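Local coordinates for protein cytochrome c, putative (Shewanella oneidensis, PDB 1SP3) that carries eight c-type hemes and probably works as a respiratory tetrathionate reductase, at residues 246-251 and 328-333; 60-65 and 392-397. One frame throughout, in Å; residues are numbered along the deposited sequence.

Overall arrangement
Both contacts reach one mixed sheet, their centres about 8 Å apart. Interaction 1 pairs strand 246-251 in parallel with the strand 325-339; interaction 2 sets the loop 60-65 against strand 387-397, which runs antiparallel to 325-339 as its neighbour. Along the chain interaction 1 is nested between the two segments of interaction 2, which lie 327 residues apart. His332 of interaction 1 reaches Asn62 of interaction 2, and Lys330 N probably donates to Trp396 O. The loop comes from the cytochrome c554-like part of the sequence and the strands from the later cytochrome c part, so the loop, packed on the sheet, brings the two sequence regions together beside a heme.

Interaction 1. Residues 246-251 and 328-333; sequences TKMQWD and PFKVHT
The carbonyl oxygen of Met248 is gripped chiefly by Thr333 N at 3.0 Å, a nearly straight bond (164° at the hydrogen) whose donor sits a little out of the carbonyl plane. The CA-H of His332 also approaches this oxygen, and a water donates to it weakly while reaching Val331 O in the same way. Thr333 then closes the pair from its other end, its own O accepting from Trp250 N at 3.0 Å, so that one residue bonds to both neighbours of Gln249. Beside these bonds the Gln249 and Thr333 side chains run in the same direction, with Gln249 CG 3.6 Å from Thr333 OG1. One residue back in 246-251, Lys330 delivers its ammonium group to Lys247 O: CG lies anti to the backbone N (chi1 166°), the chain stays stretched until a turn at its last torsion, and NZ lands in the carbonyl plane at 3.1 Å, with Lys153 O as a further acceptor. The sulfur of Met248 passes across this chain, SD 3.9 Å from Lys330 CE. The His332 ring sits beside the backbone of 247-250, CD2 3.2 Å from Met248 O and CE1 3.6 Å from Trp250 CB; its ND1 is bonded to Asn62 and its ring stacks on Phe63, which fixes its rotation. Trp250 NE1 is satisfied by Lys275 O. On its other flank strand 246-251 pairs with 276-281, where Met248 and Gln249 both face Val279: a classic beta bulge in a mixed sheet, next to a parallel pair.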
ATOM      1  N   THR A 246       1.096  12.446   6.557  1.00 31.41           N
ATOM      2  CA  THR A 246       0.264  11.373   6.020  1.00 32.59           C
ATOM      3  C   THR A 246      -1.073  11.481   6.637  1.00 31.58           C
ATOM      4  O   THR A 246      -1.232  11.986   7.804  1.00 31.52           O
ATOM      5  CB  THR A 246       0.601   9.956   6.553  1.00 33.42           C
ATOM      6  OG1 THR A 246       1.407  10.015   7.752  1.00 37.59           O
ATOM      7  CG2 THR A 246       1.175   9.166   5.611  1.00 31.83           C
ATOM      8  N   LYS A 247      -2.028  10.875   5.947  1.00 30.29           N
ATOM      9  CA  LYS A 247      -3.386  10.855   6.473  1.00 31.60           C
ATOM     10  C   LYS A 247      -3.486   9.777   7.553  1.00 31.30           C
ATOM     11  O   LYS A 247      -3.078   8.643   7.322  1.00 31.00           O
ATOM     12  CB  LYS A 247      -4.320  10.599   5.333  1.00 32.74           C
ATOM     13  CG  LYS A 247      -5.792  10.820   5.653  1.00 35.21           C
ATOM     14  CD  LYS A 247      -6.628  10.672   4.364  1.00 36.07           C
ATOM     15  CE  LYS A 247      -6.326  11.806   3.409  1.00 36.48           C
ATOM     16  NZ  LYS A 247      -7.109  11.572   2.123  1.00 38.87           N
ATOM     17  N   MET A 248      -3.992  10.153   8.709  1.00 29.79           N
ATOM     18  CA  MET A 248      -4.179   9.232   9.804  1.00 32.15           C
ATOM     19  C   MET A 248      -5.662   8.867   9.994  1.00 32.57           C
ATOM     20  O   MET A 248      -5.971   7.765  10.461  1.00 34.95           O
ATOM     21  CB  MET A 248      -3.573   9.793  11.108  1.00 30.96           C
ATOM     22  CG  MET A 248      -1.996  10.007  10.983  1.00 30.72           C
ATOM     23  SD  MET A 248      -0.994   8.444  10.744  1.00 37.35           S
ATOM     24  CE  MET A 248      -1.308   7.432  12.294  1.00 34.90           C
ATOM     25  N   GLN A 249      -6.568   9.740   9.605  1.00 31.96           N
ATOM     26  CA  GLN A 249      -8.038   9.438   9.721  1.00 31.87           C
ATOM     27  C   GLN A 249      -8.762   9.976   8.528  1.00 29.89           C
ATOM     28  O   GLN A 249      -8.405  11.014   8.041  1.00 29.80           O
ATOM     29  CB  GLN A 249      -8.669  10.095  10.929  1.00 31.53           C
ATOM     30  CG  GLN A 249      -7.807   9.931  12.202  1.00 37.33           C
ATOM     31  CD  GLN A 249      -8.444  10.509  13.433  1.00 40.31           C
ATOM     32  OE1 GLN A 249      -7.724  10.996  14.328  1.00 44.08           O
ATOM     33  NE2 GLN A 249      -9.786  10.504  13.479  1.00 36.08           N
ATOM     34  N   TRP A 250      -9.772   9.238   8.080  1.00 29.79           N
ATOM     35  CA  TRP A 250     -10.666   9.632   6.987  1.00 29.25           C
ATOM     36  C   TRP A 250     -12.107   9.230   7.423  1.00 30.58           C
ATOM     37  O   TRP A 250     -12.517   8.050   7.322  1.00 28.73           O
ATOM     38  CB  TRP A 250     -10.302   8.895   5.692  1.00 28.25           C
ATOM     39  CG  TRP A 250     -10.974   9.404   4.457  1.00 30.35           C
ATOM     40  CD1 TRP A 250     -12.247  10.000   4.338  1.00 29.26           C
ATOM     41  CD2 TRP A 250     -10.447   9.318   3.118  1.00 28.45           C
ATOM     42  NE1 TRP A 250     -12.491  10.255   3.009  1.00 33.39           N
ATOM     43  CE2 TRP A 250     -11.406   9.856   2.251  1.00 31.14           C
ATOM     44  CE3 TRP A 250      -9.260   8.813   2.580  1.00 30.96           C
ATOM     45  CZ2 TRP A 250     -11.207   9.942   0.887  1.00 30.71           C
ATOM     46  CZ3 TRP A 250      -9.045   8.913   1.227  1.00 33.24           C
ATOM     47  CH2 TRP A 250     -10.020   9.456   0.388  1.00 35.65           C
ATOM     48  N   ASP A 251     -12.867  10.261   7.823  1.00 30.97           N
ATOM     49  CA  ASP A 251     -14.267  10.162   8.142  1.00 31.37           C
ATOM     50  C   ASP A 251     -15.115  10.603   6.947  1.00 31.61           C
ATOM     51  O   ASP A 251     -15.295  11.847   6.672  1.00 32.63           O
ATOM     52  CB  ASP A 251     -14.538  11.081   9.348  1.00 32.20           C
ATOM     53  CG  ASP A 251     -15.956  10.938   9.892  1.00 34.28           C
ATOM     54  OD1 ASP A 251     -16.808  10.256   9.252  1.00 29.45           O
ATOM     55  OD2 ASP A 251     -16.261  11.453  11.000  1.00 37.96           O
ATOM     56  N   PRO A 328       6.432  -3.030  13.513  1.00 25.21           N
ATOM     57  CA  PRO A 328       5.833  -1.703  13.474  1.00 24.17           C
ATOM     58  C   PRO A 328       4.878  -1.547  12.308  1.00 25.15           C
ATOM     59  O   PRO A 328       5.096  -2.050  11.193  1.00 24.79           O
ATOM     60  CB  PRO A 328       7.043  -0.796  13.181  1.00 22.26           C
ATOM     61  CG  PRO A 328       7.891  -1.629  12.289  1.00 24.94           C
ATOM     62  CD  PRO A 328       7.619  -3.098  12.610  1.00 25.55           C
ATOM     63  N   PHE A 329       3.854  -0.753  12.560  1.00 24.15           N
ATOM     64  CA  PHE A 329       2.771  -0.647  11.637  1.00 26.04           C
ATOM     65  C   PHE A 329       2.240   0.785  11.570  1.00 25.39           C
ATOM     66  O   PHE A 329       2.190   1.508  12.585  1.00 27.06           O
ATOM     67  CB  PHE A 329       1.604  -1.537  12.110  1.00 24.79           C
ATOM     68  CG  PHE A 329       1.850  -2.988  11.925  1.00 29.21           C
ATOM     69  CD1 PHE A 329       2.470  -3.745  12.947  1.00 27.16           C
ATOM     70  CD2 PHE A 329       1.498  -3.608  10.723  1.00 28.97           C
ATOM     71  CE1 PHE A 329       2.661  -5.066  12.797  1.00 28.96           C
ATOM     72  CE2 PHE A 329       1.732  -4.965  10.537  1.00 26.80           C
ATOM     73  CZ  PHE A 329       2.335  -5.684  11.597  1.00 30.34           C
ATOM     74  N   LYS A 330       1.794   1.148  10.393  1.00 25.15           N
ATOM     75  CA  LYS A 330       0.994   2.324  10.251  1.00 25.48           C
ATOM     76  C   LYS A 330      -0.493   1.936  10.296  1.00 27.02           C
ATOM     77  O   LYS A 330      -0.942   0.912   9.678  1.00 26.41           O
ATOM     78  CB  LYS A 330       1.307   3.093   8.964  1.00 27.04           C
ATOM     79  CG  LYS A 330       0.183   4.130   8.700  1.00 25.01           C
ATOM     80  CD  LYS A 330       0.472   5.067   7.589  1.00 37.86           C
ATOM     81  CE  LYS A 330      -0.642   6.212   7.626  1.00 39.90           C
ATOM     82  NZ  LYS A 330      -1.195   6.395   6.283  1.00 39.57           N
ATOM     83  N   VAL A 331      -1.253   2.705  11.066  1.00 25.97           N
ATOM     84  CA  VAL A 331      -2.652   2.348  11.299  1.00 28.66           C
ATOM     85  C   VAL A 331      -3.525   3.537  10.887  1.00 29.65           C
ATOM     86  O   VAL A 331      -3.310   4.653  11.348  1.00 33.50           O
ATOM     87  CB  VAL A 331      -2.910   2.049  12.782  1.00 27.83           C
ATOM     88  CG1 VAL A 331      -4.437   1.817  13.056  1.00 27.42           C
ATOM     89  CG2 VAL A 331      -2.000   0.831  13.278  1.00 26.72           C
ATOM     90  N   HIS A 332      -4.420   3.340   9.965  1.00 28.72           N
ATOM     91  CA  HIS A 332      -5.262   4.441   9.495  1.00 29.89           C
ATOM     92  C   HIS A 332      -6.716   4.165  10.008  1.00 29.76           C
ATOM     93  O   HIS A 332      -7.130   3.009   9.954  1.00 29.04           O
ATOM     94  CB  HIS A 332      -5.231   4.462   7.987  1.00 28.85           C
ATOM     95  CG  HIS A 332      -6.107   5.524   7.395  1.00 32.57           C
ATOM     96  ND1 HIS A 332      -7.208   5.234   6.627  1.00 27.73           N
ATOM     97  CD2 HIS A 332      -6.010   6.879   7.418  1.00 35.32           C
ATOM     98  CE1 HIS A 332      -7.746   6.360   6.182  1.00 33.14           C
ATOM     99  NE2 HIS A 332      -7.047   7.374   6.666  1.00 31.00           N
ATOM    100  N   THR A 333      -7.409   5.169  10.602  1.00 28.92           N
ATOM    101  CA  THR A 333      -8.767   4.947  11.061  1.00 29.42           C
ATOM    102  C   THR A 333      -9.752   5.796  10.281  1.00 28.66           C
ATOM    103  O   THR A 333      -9.356   6.668   9.550  1.00 30.05           O
ATOM    104  CB  THR A 333      -8.929   5.158  12.542  1.00 29.02           C
ATOM    105  OG1 THR A 333      -8.605   6.481  12.855  1.00 27.10           O
ATOM    106  CG2 THR A 333      -7.845   4.353  13.366  1.00 29.00           C
TER
HETATM  107  O   HOH W   1      -4.785   6.801  13.401  1.00 66.08           O

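Interaction 2. Residues 60-65 and 392-397; sequences INNFCV and TEMWWR. With HEC (heme c), chain D; SCN (thiocyanate ion), chain B.
Asn62 points its amide at Thr392, ND2 donating to OG1 at 2.9 Å with the hydroxyl oxygen in the amide plane. The two side chains pass in opposing senses, while the other end of the amide, OD1, takes a bond from His332 on the neighbouring strand, so both ends of this buried group are engaged. Met394 reaches over from the next inward-facing position of the strand: CG is anti to the backbone N (chi1 -174°) and the chain stays extended, which carries SD to 3.5 Å from Asn61 CB and CE to 3.7 Å from CBA, a propionate carbon of the heme. Its CG also rests on one face of the Trp396 indole, offset toward the rim. Trp396 turns its N-H to the same propionate, NE1 to O2A of the heme at 3.0 Å and almost straight (175°). The loop is shaped by an Asx turn, in which Asn61 OD1 accepts from Phe63 N at 2.9 Å and also from Val65 N at 2.7 Å, the two donors coming from opposite faces of the amide. Its ND2 meanwhile holds propionate oxygen O1A at 2.7 Å and reaches, weakly, the nitrogen of a thiocyanate, probably from the crystallisation liquor, whose sulfur ligates the heme iron. With Asn61 cut back to an alanine, O1A would probably lose its amide donor, and the N-H groups of Phe63 and Val65 their shared acceptor, leaving the loop more free to shift. Lys153 NZ gives the heme a further hydrogen bond, and the six-membered ring of Trp396 comes to the edge of the Phe63 ring, the two planes 58° apart.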
ATOM      1  N   ILE A  60     -10.702  -4.318   0.082  1.00 30.96           N
ATOM      2  CA  ILE A  60     -11.465  -3.164   0.625  1.00 30.22           C
ATOM      3  C   ILE A  60     -10.557  -2.416   1.624  1.00 30.08           C
ATOM      4  O   ILE A  60      -9.957  -3.067   2.523  1.00 29.39           O
ATOM      5  CB  ILE A  60     -12.775  -3.687   1.271  1.00 30.96           C
ATOM      6  CG1 ILE A  60     -13.651  -4.206   0.129  1.00 33.63           C
ATOM      7  CG2 ILE A  60     -13.598  -2.591   1.973  1.00 30.89           C
ATOM      8  CD1 ILE A  60     -15.061  -4.777   0.568  1.00 40.11           C
ATOM      9  N   ASN A  61     -10.438  -1.087   1.477  1.00 28.63           N
ATOM     10  CA  ASN A  61      -9.643  -0.280   2.429  1.00 28.51           C
ATOM     11  C   ASN A  61     -10.468   0.859   2.960  1.00 28.85           C
ATOM     12  O   ASN A  61     -11.664   0.980   2.610  1.00 28.56           O
ATOM     13  CB  ASN A  61      -8.281   0.176   1.837  1.00 29.08           C
ATOM     14  CG  ASN A  61      -8.413   1.311   0.777  1.00 30.64           C
ATOM     15  OD1 ASN A  61      -9.431   2.046   0.720  1.00 29.88           O
ATOM     16  ND2 ASN A  61      -7.326   1.518  -0.007  1.00 28.26           N
ATOM     17  N   ASN A  62      -9.917   1.637   3.903  1.00 30.25           N
ATOM     18  CA  ASN A  62     -10.662   2.781   4.462  1.00 30.10           C
ATOM     19  C   ASN A  62     -10.187   4.153   3.904  1.00 31.11           C
ATOM     20  O   ASN A  62     -10.324   5.226   4.539  1.00 30.26           O
ATOM     21  CB  ASN A  62     -10.759   2.768   5.998  1.00 29.36           C
ATOM     22  CG  ASN A  62      -9.376   2.746   6.710  1.00 30.72           C
ATOM     23  OD1 ASN A  62      -8.323   2.945   6.071  1.00 27.09           O
ATOM     24  ND2 ASN A  62      -9.378   2.464   8.033  1.00 20.42           N
ATOM     25  N   PHE A  63      -9.613   4.109   2.700  1.00 32.48           N
ATOM     26  CA  PHE A  63      -9.218   5.336   1.985  1.00 32.94           C
ATOM     27  C   PHE A  63     -10.299   5.499   0.906  1.00 33.12           C
ATOM     28  O   PHE A  63     -11.489   5.772   1.248  1.00 32.78           O
ATOM     29  CB  PHE A  63      -7.827   5.150   1.380  1.00 33.70           C
ATOM     30  CG  PHE A  63      -6.693   5.367   2.374  1.00 37.39           C
ATOM     31  CD1 PHE A  63      -6.044   4.277   2.965  1.00 40.62           C
ATOM     32  CD2 PHE A  63      -6.291   6.651   2.721  1.00 36.88           C
ATOM     33  CE1 PHE A  63      -5.040   4.483   3.889  1.00 38.96           C
ATOM     34  CE2 PHE A  63      -5.288   6.869   3.612  1.00 36.05           C
ATOM     35  CZ  PHE A  63      -4.639   5.797   4.192  1.00 38.09           C
ATOM     36  N   CYS A  64      -9.958   5.161  -0.348  1.00 32.82           N
ATOM     37  CA  CYS A  64     -10.935   5.187  -1.435  1.00 33.37           C
ATOM     38  C   CYS A  64     -11.864   4.000  -1.472  1.00 33.72           C
ATOM     39  O   CYS A  64     -12.801   3.958  -2.297  1.00 34.53           O
ATOM     40  CB  CYS A  64     -10.250   5.516  -2.809  1.00 35.71           C
ATOM     41  SG  CYS A  64      -9.573   7.282  -2.859  1.00 42.66           S
ATOM     42  N   VAL A  65     -11.605   2.998  -0.623  1.00 30.97           N
ATOM     43  CA  VAL A  65     -12.529   1.860  -0.462  1.00 30.07           C
ATOM     44  C   VAL A  65     -12.285   0.726  -1.467  1.00 30.05           C
ATOM     45  O   VAL A  65     -11.848  -0.364  -1.084  1.00 29.60           O
ATOM     46  CB  VAL A  65     -14.032   2.272  -0.454  1.00 30.40           C
ATOM     47  CG1 VAL A  65     -14.921   1.044  -0.088  1.00 28.47           C
ATOM     48  CG2 VAL A  65     -14.287   3.379   0.603  1.00 29.49           C
ATOM     49  N   THR A 392     -13.737   2.075  11.263  1.00 26.33           N
ATOM     50  CA  THR A 392     -12.786   1.054  10.824  1.00 26.23           C
ATOM     51  C   THR A 392     -11.402   1.416  11.222  1.00 27.02           C
ATOM     52  O   THR A 392     -11.147   2.542  11.597  1.00 27.89           O
ATOM     53  CB  THR A 392     -12.715   0.933   9.286  1.00 26.06           C
ATOM     54  OG1 THR A 392     -12.166   2.151   8.774  1.00 26.85           O
ATOM     55  CG2 THR A 392     -14.166   0.800   8.629  1.00 25.72           C
ATOM     56  N   GLU A 393     -10.513   0.419  11.195  1.00 29.07           N
ATOM     57  CA  GLU A 393      -9.084   0.647  11.295  1.00 29.67           C
ATOM     58  C   GLU A 393      -8.442  -0.273  10.316  1.00 28.95           C
ATOM     59  O   GLU A 393      -8.994  -1.368   9.985  1.00 28.40           O
ATOM     60  CB  GLU A 393      -8.570   0.473  12.736  1.00 31.97           C
ATOM     61  CG  GLU A 393      -8.257  -0.947  13.252  1.00 37.91           C
ATOM     62  CD  GLU A 393      -7.696  -0.877  14.679  1.00 45.15           C
ATOM     63  OE1 GLU A 393      -7.899   0.166  15.329  1.00 50.93           O
ATOM     64  OE2 GLU A 393      -7.001  -1.791  15.128  1.00 39.84           O
ATOM     65  N   MET A 394      -7.271   0.123   9.829  1.00 28.76           N
ATOM     66  CA  MET A 394      -6.534  -0.698   8.866  1.00 28.37           C
ATOM     67  C   MET A 394      -5.022  -0.611   9.142  1.00 28.97           C
ATOM     68  O   MET A 394      -4.531   0.449   9.461  1.00 27.81           O
ATOM     69  CB  MET A 394      -6.810  -0.215   7.477  1.00 28.90           C
ATOM     70  CG  MET A 394      -6.175  -1.161   6.422  1.00 32.84           C
ATOM     71  SD  MET A 394      -7.217  -1.079   4.927  1.00 36.70           S
ATOM     72  CE  MET A 394      -6.075  -2.079   3.760  1.00 30.55           C
ATOM     73  N   TRP A 395      -4.317  -1.734   9.015  1.00 28.02           N
ATOM     74  CA  TRP A 395      -2.903  -1.932   9.426  1.00 28.56           C
ATOM     75  C   TRP A 395      -2.042  -2.131   8.202  1.00 28.96           C
ATOM     76  O   TRP A 395      -2.427  -2.896   7.343  1.00 29.07           O
ATOM     77  CB  TRP A 395      -2.756  -3.144  10.339  1.00 26.09           C
ATOM     78  CG  TRP A 395      -3.379  -2.864  11.670  1.00 26.27           C
ATOM     79  CD1 TRP A 395      -4.710  -2.618  11.907  1.00 24.29           C
ATOM     80  CD2 TRP A 395      -2.705  -2.658  12.933  1.00 25.69           C
ATOM     81  NE1 TRP A 395      -4.910  -2.310  13.226  1.00 26.46           N
ATOM     82  CE2 TRP A 395      -3.709  -2.348  13.893  1.00 22.38           C
ATOM     83  CE3 TRP A 395      -1.364  -2.764  13.353  1.00 24.19           C
ATOM     84  CZ2 TRP A 395      -3.428  -2.060  15.231  1.00 25.19           C
ATOM     85  CZ3 TRP A 395      -1.060  -2.576  14.703  1.00 21.42           C
ATOM     86  CH2 TRP A 395      -2.090  -2.194  15.634  1.00 30.54           C
ATOM     87  N   TRP A 396      -0.935  -1.391   8.100  1.00 28.10           N
ATOM     88  CA  TRP A 396       0.043  -1.609   7.039  1.00 28.62           C
ATOM     89  C   TRP A 396       1.379  -1.659   7.703  1.00 27.07           C
ATOM     90  O   TRP A 396       1.660  -0.820   8.567  1.00 27.20           O
ATOM     91  CB  TRP A 396       0.167  -0.415   6.058  1.00 29.54           C
ATOM     92  CG  TRP A 396      -0.936  -0.253   5.126  1.00 35.02           C
ATOM     93  CD1 TRP A 396      -1.065  -0.768   3.849  1.00 38.95           C
ATOM     94  CD2 TRP A 396      -2.104   0.474   5.388  1.00 36.35           C
ATOM     95  NE1 TRP A 396      -2.267  -0.360   3.304  1.00 40.68           N
ATOM     96  CE2 TRP A 396      -2.929   0.387   4.243  1.00 41.07           C
ATOM     97  CE3 TRP A 396      -2.566   1.166   6.496  1.00 38.65           C
ATOM     98  CZ2 TRP A 396      -4.209   0.957   4.199  1.00 42.55           C
ATOM     99  CZ3 TRP A 396      -3.775   1.729   6.450  1.00 45.22           C
ATOM    100  CH2 TRP A 396      -4.600   1.649   5.286  1.00 40.49           C
ATOM    101  N   ARG A 397       2.222  -2.559   7.208  1.00 26.14           N
ATOM    102  CA  ARG A 397       3.567  -2.760   7.717  1.00 26.98           C
ATOM    103  C   ARG A 397       4.431  -1.560   7.387  1.00 26.56           C
ATOM    104  O   ARG A 397       4.322  -1.019   6.301  1.00 26.60           O
ATOM    105  CB  ARG A 397       4.205  -3.963   7.032  1.00 25.29           C
ATOM    106  CG  ARG A 397       3.470  -5.225   7.395  1.00 30.95           C
ATOM    107  CD  ARG A 397       4.170  -6.443   7.001  1.00 35.18           C
ATOM    108  NE  ARG A 397       5.520  -6.408   7.640  1.00 39.10           N
ATOM    109  CZ  ARG A 397       6.543  -7.164   7.225  1.00 37.52           C
ATOM    110  NH1 ARG A 397       6.388  -7.988   6.188  1.00 34.64           N
ATOM    111  NH2 ARG A 397       7.723  -7.082   7.823  1.00 40.04           N
TER
HETATM  112 FE   HEC D 802      -4.459   2.122  -4.767  1.00 38.45          FE
HETATM  113  CHA HEC D 802      -3.179  -0.657  -3.038  1.00 34.58           C
HETATM  114  CHB HEC D 802      -7.650   1.239  -3.783  1.00 29.55           C
HETATM  115  CHC HEC D 802      -5.782   4.655  -6.647  1.00 35.09           C
HETATM  116  CHD HEC D 802      -1.338   3.140  -5.618  1.00 29.90           C
HETATM  117  NA  HEC D 802      -5.304   0.576  -3.574  1.00 34.62           N
HETATM  118  C1A HEC D 802      -4.585  -0.468  -2.968  1.00 35.83           C
HETATM  119  C2A HEC D 802      -5.554  -1.304  -2.259  1.00 33.91           C
HETATM  120  C3A HEC D 802      -6.803  -0.794  -2.464  1.00 32.40           C
HETATM  121  C4A HEC D 802      -6.651   0.406  -3.300  1.00 32.87           C
HETATM  122  CMA HEC D 802      -8.150  -1.401  -1.873  1.00 29.58           C
HETATM  123  CAA HEC D 802      -5.187  -2.566  -1.389  1.00 31.77           C
HETATM  124  CBA HEC D 802      -5.264  -2.232   0.125  1.00 32.10           C
HETATM  125  CGA HEC D 802      -4.451  -0.950   0.453  1.00 37.92           C
HETATM  126  O1A HEC D 802      -5.096   0.122   0.654  1.00 29.65           O
HETATM  127  O2A HEC D 802      -3.145  -0.890   0.495  1.00 41.71           O
HETATM  128  NB  HEC D 802      -6.335   2.841  -5.165  1.00 31.89           N
HETATM  129  C1B HEC D 802      -7.528   2.263  -4.673  1.00 31.52           C
HETATM  130  C2B HEC D 802      -8.660   2.956  -5.245  1.00 30.78           C
HETATM  131  C3B HEC D 802      -8.131   3.937  -6.019  1.00 31.42           C
HETATM  132  C4B HEC D 802      -6.667   3.845  -5.979  1.00 31.75           C
HETATM  133  CMB HEC D 802     -10.149   2.605  -4.913  1.00 27.79           C
HETATM  134  CAB HEC D 802      -8.869   4.984  -6.891  1.00 29.51           C
HETATM  135  CBB HEC D 802     -10.062   5.550  -6.494  1.00 33.41           C
HETATM  136  NC  HEC D 802      -3.668   3.721  -5.949  1.00 35.03           N
HETATM  137  C1C HEC D 802      -4.411   4.636  -6.632  1.00 32.66           C
HETATM  138  C2C HEC D 802      -3.515   5.543  -7.292  1.00 35.01           C
HETATM  139  C3C HEC D 802      -2.233   5.139  -6.985  1.00 35.42           C
HETATM  140  C4C HEC D 802      -2.337   3.955  -6.138  1.00 32.90           C
HETATM  141  CMC HEC D 802      -4.035   6.716  -8.178  1.00 30.16           C
HETATM  142  CAC HEC D 802      -0.870   5.790  -7.447  1.00 35.36           C
HETATM  143  CBC HEC D 802      -0.483   7.097  -7.229  1.00 30.38           C
HETATM  144  ND  HEC D 802      -2.521   1.371  -4.359  1.00 32.67           N
HETATM  145  C1D HEC D 802      -1.414   1.937  -4.951  1.00 27.38           C
HETATM  146  C2D HEC D 802      -0.291   1.016  -4.656  1.00 29.59           C
HETATM  147  C3D HEC D 802      -0.840  -0.174  -3.858  1.00 31.73           C
HETATM  148  C4D HEC D 802      -2.249   0.132  -3.721  1.00 30.32           C
HETATM  149  CMD HEC D 802       1.165   1.210  -5.079  1.00 24.08           C
HETATM  150  CAD HEC D 802      -0.045  -1.400  -3.257  1.00 36.93           C
HETATM  151  CBD HEC D 802       0.406  -0.985  -1.852  1.00 47.49           C
HETATM  152  CGD HEC D 802       1.391  -1.973  -1.186  1.00 56.95           C
HETATM  153  O1D HEC D 802       2.192  -1.442  -0.380  1.00 61.13           O
HETATM  154  O2D HEC D 802       1.445  -3.261  -1.352  1.00 55.63           O
HETATM  155  S   SCN B 810      -4.188   3.351  -2.754  1.00 39.37           S
HETATM  156  C   SCN B 810      -5.680   3.886  -2.221  1.00 42.53           C
HETATM  157  N   SCN B 810      -6.760   4.214  -1.925  1.00 41.34           N